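Local coordinates for protein methylocystis parvus OBBP MbnE (Methylocystis parvus OBBP, PDB 5ICQ) that probably binds the copper-chelating peptide methanobactin in the periplasm, as a solute-binding protein of family 5, and takes part in its transport, at residues N94-L99 with P201-H206; Y285-S290 with S574-A579; L338-G343 with L422-A427. One frame throughout, in Å; residues are numbered along the deposited sequence.

Interaction 1: N94-L99 with P201-H206; sequences NVFQGL and PVLPKH
With CG of F96 turned beside its own backbone N (chi1 -58°) and CG of L203 set likewise (chi1 -53°), the phenyl ring and a leucine methyl converge on one another: CD2 of L203 lies 3.7 Å from CD1 of F96 and also near CE1, meeting the ring obliquely. V95 CG1 sits over the centre of one face of the same ring. A second apolar pair forms where CG2 of V202 meets CD2 of L99 at 4.1 Å, the two side chains at about a right angle. Between these pairs the backbones are joined directly. N of V202 donates to O of Q97 at 2.8 Å with an N-H...O angle of 157°, and CA of P201 offers the same oxygen a CH...O contact at 3.4 Å. A water completes the link, accepting from N of Q97 and donating to O of V202, so both backbone polar groups of Q97 are used. The side-chain amide of Q97 is hydrogen-bonded to S224, Y246 and W247. The contact joins the loop leading into strand 100-103 to the loop that follows helix 193-198; L99 and V202 both pack on I114 of strand 109-120 and V148 of helix 145-158, while F80 meets F96 edge-to-face.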
loop_
_atom_site.group_PDB
_atom_site.type_symbol
_atom_site.label_atom_id
_atom_site.label_comp_id
_atom_site.label_asym_id
_atom_site.label_seq_id
_atom_site.Cartn_x
_atom_site.Cartn_y
_atom_site.Cartn_z
ATOM N N ASN A 94 -1.571 11.099 15.204
ATOM C CA ASN A 94 -2.048 12.284 15.919
ATOM C C ASN A 94 -2.421 11.965 17.361
ATOM O O ASN A 94 -2.196 12.786 18.260
ATOM C CB ASN A 94 -3.255 12.883 15.200
ATOM C CG ASN A 94 -2.887 13.503 13.866
ATOM O OD1 ASN A 94 -1.836 14.143 13.730
ATOM N ND2 ASN A 94 -3.745 13.313 12.876
ATOM N N VAL A 95 -3.038 10.810 17.595
ATOM C CA VAL A 95 -3.500 10.412 18.924
ATOM C C VAL A 95 -2.743 9.191 19.430
ATOM O O VAL A 95 -2.143 9.221 20.507
ATOM C CB VAL A 95 -5.026 10.156 18.933
ATOM C CG1 VAL A 95 -5.471 9.716 20.312
ATOM C CG2 VAL A 95 -5.775 11.412 18.524
ATOM N N PHE A 96 -2.736 8.111 18.650
ATOM C CA PHE A 96 -2.093 6.861 19.045
ATOM C C PHE A 96 -0.683 6.779 18.476
ATOM O O PHE A 96 -0.489 6.941 17.267
ATOM C CB PHE A 96 -2.904 5.662 18.551
ATOM C CG PHE A 96 -4.319 5.644 19.050
ATOM C CD1 PHE A 96 -4.590 5.438 20.394
ATOM C CD2 PHE A 96 -5.372 5.807 18.170
ATOM C CE1 PHE A 96 -5.894 5.401 20.856
ATOM C CE2 PHE A 96 -6.686 5.767 18.619
ATOM C CZ PHE A 96 -6.947 5.572 19.962
ATOM N N GLN A 97 0.289 6.478 19.335
ATOM C CA GLN A 97 1.693 6.495 18.949
ATOM C C GLN A 97 2.318 5.118 19.102
ATOM O O GLN A 97 1.975 4.364 20.013
ATOM C CB GLN A 97 2.501 7.463 19.815
ATOM C CG GLN A 97 2.048 8.882 19.757
ATOM C CD GLN A 97 3.008 9.755 20.517
ATOM O OE1 GLN A 97 3.240 9.547 21.711
ATOM N NE2 GLN A 97 3.611 10.708 19.823
ATOM N N GLY A 98 3.286 4.818 18.237
ATOM C CA GLY A 98 4.085 3.621 18.398
ATOM C C GLY A 98 5.340 3.854 19.219
ATOM O O GLY A 98 5.667 4.965 19.637
ATOM N N LEU A 99 6.068 2.758 19.445
ATOM C CA LEU A 99 7.355 2.858 20.123
ATOM C C LEU A 99 8.365 3.657 19.304
ATOM O O LEU A 99 9.211 4.364 19.867
ATOM C CB LEU A 99 7.890 1.461 20.404
ATOM C CG LEU A 99 7.180 0.713 21.522
ATOM C CD1 LEU A 99 7.597 -0.772 21.495
ATOM C CD2 LEU A 99 7.500 1.357 22.861
ATOM N N PRO A 201 0.901 0.377 18.288
ATOM C CA PRO A 201 0.448 1.524 19.091
ATOM C C PRO A 201 0.513 1.205 20.573
ATOM O O PRO A 201 0.257 0.075 20.990
ATOM C CB PRO A 201 -1.002 1.725 18.635
ATOM C CG PRO A 201 -1.435 0.336 18.219
ATOM C CD PRO A 201 -0.218 -0.237 17.542
ATOM N N VAL A 202 0.854 2.210 21.373
ATOM C CA VAL A 202 0.954 2.036 22.819
ATOM C C VAL A 202 -0.301 2.626 23.448
ATOM O O VAL A 202 -0.529 3.840 23.396
ATOM C CB VAL A 202 2.222 2.678 23.392
ATOM C CG1 VAL A 202 2.249 2.496 24.909
ATOM C CG2 VAL A 202 3.473 2.049 22.756
ATOM N N LEU A 203 -1.120 1.765 24.044
ATOM C CA LEU A 203 -2.445 2.086 24.555
ATOM C C LEU A 203 -2.433 2.124 26.080
ATOM O O LEU A 203 -1.650 1.404 26.712
ATOM C CB LEU A 203 -3.473 1.053 24.083
ATOM C CG LEU A 203 -3.477 0.841 22.563
ATOM C CD1 LEU A 203 -4.410 -0.287 22.187
ATOM C CD2 LEU A 203 -3.861 2.120 21.837
ATOM N N PRO A 204 -3.293 2.933 26.697
ATOM C CA PRO A 204 -3.238 3.134 28.154
ATOM C C PRO A 204 -3.989 2.055 28.936
ATOM O O PRO A 204 -5.218 2.006 28.938
ATOM C CB PRO A 204 -3.878 4.518 28.335
ATOM C CG PRO A 204 -4.878 4.604 27.199
ATOM C CD PRO A 204 -4.245 3.852 26.039
ATOM N N LYS A 205 -3.229 1.221 29.649
ATOM C CA LYS A 205 -3.861 0.209 30.496
ATOM C C LYS A 205 -4.870 0.826 31.461
ATOM O O LYS A 205 -5.951 0.266 31.678
ATOM C CB LYS A 205 -2.809 -0.573 31.278
ATOM C CG LYS A 205 -3.449 -1.685 32.119
ATOM C CD LYS A 205 -2.419 -2.587 32.778
ATOM C CE LYS A 205 -3.089 -3.811 33.393
ATOM N NZ LYS A 205 -2.089 -4.637 34.131
ATOM N N HIS A 206 -4.546 1.986 32.042
ATOM C CA HIS A 206 -5.420 2.596 33.042
ATOM C C HIS A 206 -6.699 3.190 32.457
ATOM O O HIS A 206 -7.583 3.591 33.229
ATOM C CB HIS A 206 -4.655 3.685 33.800
ATOM C CG HIS A 206 -4.443 4.933 33.001
ATOM N ND1 HIS A 206 -3.471 5.042 32.027
ATOM C CD2 HIS A 206 -5.080 6.129 33.031
ATOM C CE1 HIS A 206 -3.523 6.249 31.487
ATOM N NE2 HIS A 206 -4.486 6.932 32.083
HETATM O O HOH W 1 -0.336 6.302 22.096
#

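Interaction 2: Y285-S290 with S574-A579; sequences YRDETS and SEQWIA
Y285 lays the far end of its ring against I578: CE2 of Y285 is 4.0 Å from CD1 of I578, and its OH 3.3 Å from CG2 of I578. The ring reaches there because CG stands anti to the backbone N (chi1 177°), which leans the ring toward the partner strand. Next to it, NE2 of Q576 donates to OD1 of D287 at 2.9 Å; the amide comes from above the carboxylate plane, the two planes being 75° apart, and the bond is bent (139° at the hydrogen). A water binds both OH of Y285 and NE2 of Q576, while OE1 of Q576 accepts from N of I597. Replacing Y285 with a phenylalanine would probably leave this water without one of its mates and remove a polar neighbour of the D287 carboxylate.

The backbones run antiparallel; the axes of strand segments 285-288 and 576-579 come within 4.6 Å. R286 and A579 form a hydrogen-bonded pair, N to O at 2.9 Å and the reverse bond at 3.0 Å; D287 and I578 form the adjacent non-hydrogen-bonded pair. N of E288 donates to O of W577 at 2.8 Å, and their CB atoms lie against each other. On this face NH2 of R286 makes a salt bridge to OE2 of E288 at 2.8 Å, in the guanidinium plane, and Y298 and R293 also bind this glutamate. Strand 576-581 is the middle of a three-stranded antiparallel sheet, with 285-288 and 308-313 at its edges; helix 271-279 packs on R286 and A579, and W294 of helix 291-296 stacks on W577.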
loop_
_atom_site.group_PDB
_atom_site.type_symbol
_atom_site.label_atom_id
_atom_site.label_comp_id
_atom_site.label_asym_id
_atom_site.label_seq_id
_atom_site.Cartn_x
_atom_site.Cartn_y
_atom_site.Cartn_z
ATOM N N TYR A 285 -7.843 20.984 1.277
ATOM C CA TYR A 285 -6.945 20.052 0.604
ATOM C C TYR A 285 -7.765 18.919 0.006
ATOM O O TYR A 285 -8.744 18.479 0.614
ATOM C CB TYR A 285 -5.906 19.482 1.592
ATOM C CG TYR A 285 -4.982 18.450 0.976
ATOM C CD1 TYR A 285 -5.341 17.108 0.930
ATOM C CD2 TYR A 285 -3.755 18.825 0.427
ATOM C CE1 TYR A 285 -4.517 16.169 0.357
ATOM C CE2 TYR A 285 -2.913 17.878 -0.144
ATOM C CZ TYR A 285 -3.312 16.559 -0.181
ATOM O OH TYR A 285 -2.504 15.607 -0.747
ATOM N N ARG A 286 -7.354 18.432 -1.164
ATOM C CA ARG A 286 -7.957 17.228 -1.719
ATOM C C ARG A 286 -6.953 16.495 -2.599
ATOM O O ARG A 286 -6.069 17.107 -3.215
ATOM C CB ARG A 286 -9.238 17.540 -2.516
ATOM C CG ARG A 286 -9.051 18.429 -3.734
ATOM C CD ARG A 286 -10.399 18.692 -4.440
ATOM N NE ARG A 286 -10.789 17.596 -5.322
ATOM C CZ ARG A 286 -11.708 16.669 -5.047
ATOM N NH1 ARG A 286 -12.373 16.682 -3.894
ATOM N NH2 ARG A 286 -11.968 15.721 -5.946
ATOM N N ASP A 287 -7.080 15.168 -2.612
ATOM C CA ASP A 287 -6.453 14.306 -3.608
ATOM C C ASP A 287 -7.460 14.024 -4.718
ATOM O O ASP A 287 -8.603 13.658 -4.438
ATOM C CB ASP A 287 -6.004 12.985 -2.976
ATOM C CG ASP A 287 -4.940 13.172 -1.928
ATOM O OD1 ASP A 287 -3.961 13.900 -2.196
ATOM O OD2 ASP A 287 -5.085 12.594 -0.832
ATOM N N GLU A 288 -7.038 14.177 -5.970
ATOM C CA GLU A 288 -7.901 13.918 -7.112
ATOM C C GLU A 288 -7.626 12.523 -7.654
ATOM O O GLU A 288 -6.473 12.183 -7.934
ATOM C CB GLU A 288 -7.686 14.956 -8.216
ATOM C CG GLU A 288 -8.696 14.859 -9.325
ATOM C CD GLU A 288 -10.100 14.935 -8.789
ATOM O OE1 GLU A 288 -10.803 13.897 -8.785
ATOM O OE2 GLU A 288 -10.481 16.032 -8.346
ATOM N N THR A 289 -8.685 11.719 -7.808
ATOM C CA THR A 289 -8.560 10.397 -8.416
ATOM C C THR A 289 -9.417 10.228 -9.661
ATOM O O THR A 289 -9.350 9.170 -10.297
ATOM C CB THR A 289 -8.922 9.294 -7.407
ATOM O OG1 THR A 289 -10.188 9.591 -6.813
ATOM C CG2 THR A 289 -7.870 9.202 -6.307
ATOM N N SER A 290 -10.206 11.233 -10.036
ATOM C CA SER A 290 -11.068 11.170 -11.215
ATOM C C SER A 290 -10.350 11.818 -12.392
ATOM O O SER A 290 -10.021 13.007 -12.330
ATOM C CB SER A 290 -12.396 11.886 -10.951
ATOM O OG SER A 290 -13.013 12.259 -12.174
ATOM N N SER A 574 1.332 8.329 -12.906
ATOM C CA SER A 574 2.732 8.459 -12.511
ATOM C C SER A 574 2.895 9.452 -11.380
ATOM O O SER A 574 3.868 9.369 -10.627
ATOM C CB SER A 574 3.597 8.881 -13.703
ATOM O OG SER A 574 3.753 7.813 -14.617
ATOM N N GLU A 575 1.968 10.398 -11.254
ATOM C CA GLU A 575 2.028 11.417 -10.220
ATOM C C GLU A 575 0.756 11.413 -9.388
ATOM O O GLU A 575 -0.295 10.920 -9.811
ATOM C CB GLU A 575 2.228 12.814 -10.830
ATOM C CG GLU A 575 3.598 13.024 -11.428
ATOM C CD GLU A 575 3.607 12.880 -12.939
ATOM O OE1 GLU A 575 2.544 13.072 -13.572
ATOM O OE2 GLU A 575 4.686 12.586 -13.493
ATOM N N GLN A 576 0.865 11.992 -8.196
ATOM C CA GLN A 576 -0.287 12.250 -7.347
ATOM C C GLN A 576 -0.864 13.625 -7.665
ATOM O O GLN A 576 -0.128 14.614 -7.723
ATOM C CB GLN A 576 0.113 12.164 -5.874
ATOM C CG GLN A 576 -1.081 12.278 -4.933
ATOM C CD GLN A 576 -0.714 12.004 -3.489
ATOM O OE1 GLN A 576 0.195 11.216 -3.201
ATOM N NE2 GLN A 576 -1.414 12.655 -2.572
ATOM N N TRP A 577 -2.175 13.681 -7.896
ATOM C CA TRP A 577 -2.870 14.912 -8.263
ATOM C C TRP A 577 -3.511 15.493 -7.006
ATOM O O TRP A 577 -4.346 14.834 -6.372
ATOM C CB TRP A 577 -3.936 14.635 -9.332
ATOM C CG TRP A 577 -3.402 13.862 -10.510
ATOM C CD1 TRP A 577 -2.112 13.866 -10.982
ATOM C CD2 TRP A 577 -4.132 12.958 -11.348
ATOM N NE1 TRP A 577 -2.002 13.024 -12.066
ATOM C CE2 TRP A 577 -3.223 12.445 -12.302
ATOM C CE3 TRP A 577 -5.465 12.529 -11.382
ATOM C CZ2 TRP A 577 -3.610 11.540 -13.291
ATOM C CZ3 TRP A 577 -5.847 11.622 -12.362
ATOM C CH2 TRP A 577 -4.919 11.136 -13.303
ATOM N N ILE A 578 -3.097 16.704 -6.622
ATOM C CA ILE A 578 -3.629 17.336 -5.420
ATOM C C ILE A 578 -4.073 18.762 -5.727
ATOM O O ILE A 578 -3.683 19.367 -6.728
ATOM C CB ILE A 578 -2.615 17.336 -4.252
ATOM C CG1 ILE A 578 -1.499 18.346 -4.511
ATOM C CG2 ILE A 578 -2.024 15.932 -4.035
ATOM C CD1 ILE A 578 -0.572 18.568 -3.290
ATOM N N ALA A 579 -4.909 19.298 -4.842
ATOM C CA ALA A 579 -5.274 20.706 -4.880
ATOM C C ALA A 579 -5.423 21.187 -3.450
ATOM O O ALA A 579 -5.754 20.403 -2.557
ATOM C CB ALA A 579 -6.570 20.958 -5.662
HETATM O O HOH W 2 -1.437 13.088 0.207
HETATM O O HOH W 3 -3.997 11.539 -6.981
#

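Interaction 3: L338-G343 with L422-A427; sequences LREAFG and LDLLAA
Helices 338-343 and 422-427 run nearly antiparallel, at 165° between their directions, with the axes of these short segments 8.5 Å apart at closest; the small side chain of A341 fits this spacing, since its CB points at the partner helix and lies 3.6 Å from CG of L425 and 3.9 Å from CB of L424. Two leucines thus bracket one alanine methyl. L425 extends past it: with CG beside the backbone N (chi1 -69°), its CD2 is carried to 3.6 Å from CG of L338 and 3.9 Å from CE1 of F342. L338 and L425 cross at a slant, whereas L425 and F342 stand at about a right angle, the methyl approaching the ring obliquely. L338 serves both sides of this cluster, because its methyl CD2 sits over the centre of one face of the F342 ring.

L424 sends its CD1 to the other flank of A341, where it meets the aliphatic part of E340 at 3.6 Å from CG. The glutamate chain is extended, with CG anti to the backbone N (chi1 174°), so the methyl lies across its methylene stem, and the carboxylate oxygen OE1 goes on to a salt bridge with R395. The contact is mainly van der Waals packing of apolar side chains, with CD1 of L424 also lying near N of A341 and the E340 carboxylate.

The pair joins helix 336-343 to helix 415-427 toward one end of the molecule. Behind the contact F342 touches F326 of strand 322-326 and meets F444 of strand 442-450 edge-to-face, which ties the first helix to the eight-stranded mixed sheet.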
loop_
_atom_site.group_PDB
_atom_site.type_symbol
_atom_site.label_atom_id
_atom_site.label_comp_id
_atom_site.label_asym_id
_atom_site.label_seq_id
_atom_site.Cartn_x
_atom_site.Cartn_y
_atom_site.Cartn_z
ATOM N N LEU A 338 -0.201 -19.318 -23.448
ATOM C CA LEU A 338 -1.522 -18.779 -23.782
ATOM C C LEU A 338 -1.821 -17.512 -22.989
ATOM O O LEU A 338 -2.420 -16.570 -23.521
ATOM C CB LEU A 338 -2.608 -19.838 -23.544
ATOM C CG LEU A 338 -4.064 -19.424 -23.840
ATOM C CD1 LEU A 338 -4.867 -20.608 -24.382
ATOM C CD2 LEU A 338 -4.768 -18.869 -22.603
ATOM N N ARG A 339 -1.452 -17.478 -21.703
ATOM C CA ARG A 339 -1.672 -16.260 -20.931
ATOM C C ARG A 339 -0.891 -15.098 -21.525
ATOM O O ARG A 339 -1.417 -13.982 -21.628
ATOM C CB ARG A 339 -1.295 -16.468 -19.459
ATOM C CG ARG A 339 -2.078 -17.624 -18.821
ATOM C CD ARG A 339 -1.961 -17.673 -17.294
ATOM N NE ARG A 339 -0.587 -17.918 -16.830
ATOM C CZ ARG A 339 -0.118 -19.095 -16.434
ATOM N NH1 ARG A 339 -0.894 -20.187 -16.506
ATOM N NH2 ARG A 339 1.129 -19.197 -15.988
ATOM N N GLU A 340 0.369 -15.335 -21.909
ATOM C CA GLU A 340 1.151 -14.277 -22.554
ATOM C C GLU A 340 0.482 -13.806 -23.839
ATOM O O GLU A 340 0.376 -12.597 -24.094
ATOM C CB GLU A 340 2.580 -14.749 -22.845
ATOM C CG GLU A 340 3.364 -13.696 -23.648
ATOM C CD GLU A 340 4.855 -13.980 -23.776
ATOM O OE1 GLU A 340 5.301 -15.098 -23.454
ATOM O OE2 GLU A 340 5.589 -13.059 -24.199
ATOM N N ALA A 341 0.024 -14.751 -24.670
ATOM C CA ALA A 341 -0.623 -14.382 -25.927
ATOM C C ALA A 341 -1.885 -13.556 -25.698
ATOM O O ALA A 341 -2.124 -12.563 -26.400
ATOM C CB ALA A 341 -0.966 -15.643 -26.726
ATOM N N PHE A 342 -2.723 -13.959 -24.737
ATOM C CA PHE A 342 -3.929 -13.185 -24.470
ATOM C C PHE A 342 -3.575 -11.785 -23.995
ATOM O O PHE A 342 -4.254 -10.809 -24.341
ATOM C CB PHE A 342 -4.804 -13.882 -23.426
ATOM C CG PHE A 342 -5.696 -14.953 -23.982
ATOM C CD1 PHE A 342 -5.342 -15.667 -25.118
ATOM C CD2 PHE A 342 -6.910 -15.245 -23.358
ATOM C CE1 PHE A 342 -6.177 -16.667 -25.616
ATOM C CE2 PHE A 342 -7.746 -16.238 -23.849
ATOM C CZ PHE A 342 -7.378 -16.954 -24.980
ATOM N N GLY A 343 -2.500 -11.668 -23.217
ATOM C CA GLY A 343 -2.075 -10.365 -22.736
ATOM C C GLY A 343 -1.691 -9.421 -23.854
ATOM O O GLY A 343 -1.859 -8.207 -23.728
ATOM N N LEU A 422 -1.293 -15.249 -32.175
ATOM C CA LEU A 422 -1.675 -16.525 -32.780
ATOM C C LEU A 422 -0.486 -17.467 -32.912
ATOM O O LEU A 422 -0.641 -18.686 -32.758
ATOM C CB LEU A 422 -2.325 -16.273 -34.144
ATOM C CG LEU A 422 -3.703 -15.624 -34.032
ATOM C CD1 LEU A 422 -4.186 -15.093 -35.381
ATOM C CD2 LEU A 422 -4.685 -16.639 -33.460
ATOM N N ASP A 423 0.708 -16.937 -33.194
ATOM C CA ASP A 423 1.882 -17.802 -33.268
ATOM C C ASP A 423 2.182 -18.434 -31.917
ATOM O O ASP A 423 2.496 -19.628 -31.837
ATOM C CB ASP A 423 3.104 -17.022 -33.775
ATOM C CG ASP A 423 2.964 -16.585 -35.225
ATOM O OD1 ASP A 423 2.034 -17.048 -35.916
ATOM O OD2 ASP A 423 3.793 -15.765 -35.676
ATOM N N LEU A 424 2.101 -17.650 -30.838
ATOM C CA LEU A 424 2.286 -18.210 -29.502
ATOM C C LEU A 424 1.217 -19.243 -29.186
ATOM O O LEU A 424 1.507 -20.308 -28.626
ATOM C CB LEU A 424 2.246 -17.100 -28.447
ATOM C CG LEU A 424 3.509 -16.712 -27.701
ATOM C CD1 LEU A 424 3.165 -15.699 -26.624
ATOM C CD2 LEU A 424 4.202 -17.940 -27.115
ATOM N N LEU A 425 -0.043 -18.917 -29.492
ATOM C CA LEU A 425 -1.134 -19.852 -29.243
ATOM C C LEU A 425 -0.925 -21.155 -30.004
ATOM O O LEU A 425 -1.180 -22.240 -29.472
ATOM C CB LEU A 425 -2.468 -19.200 -29.614
ATOM C CG LEU A 425 -2.835 -18.062 -28.647
ATOM C CD1 LEU A 425 -3.878 -17.107 -29.220
ATOM C CD2 LEU A 425 -3.295 -18.665 -27.291
ATOM N N ALA A 426 -0.458 -21.068 -31.253
ATOM C CA ALA A 426 -0.180 -22.281 -32.024
ATOM C C ALA A 426 0.841 -23.164 -31.314
ATOM O O ALA A 426 0.680 -24.389 -31.250
ATOM C CB ALA A 426 0.297 -21.907 -33.433
ATOM N N ALA A 427 1.879 -22.551 -30.735
ATOM C CA ALA A 427 2.847 -23.303 -29.945
ATOM C C ALA A 427 2.210 -23.932 -28.711
ATOM O O ALA A 427 2.638 -25.006 -28.270
ATOM C CB ALA A 427 4.009 -22.394 -29.544
#

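In the fold
All three contacts are largely buried, but differ in depth and in the elements joined. Interaction 2 lies nearest the chain centre, about 17 Å from it, against about 23 Å for interaction 1 and about 32 Å for interaction 3. The last two stand on opposite sides of that centre, about 54 Å apart, centre to centre. Interaction 2 joins two strands through paired backbone bonds, the Q576-D287 side-chain bond and waters; interaction 1 joins loops by one backbone bond, a water and apolar pairs; interaction 3 joins helices by apolar side chains. Interaction 3 is nested within the chain loop that interaction 2 closes, whereas interaction 1 closes earlier. No two share an element or touch.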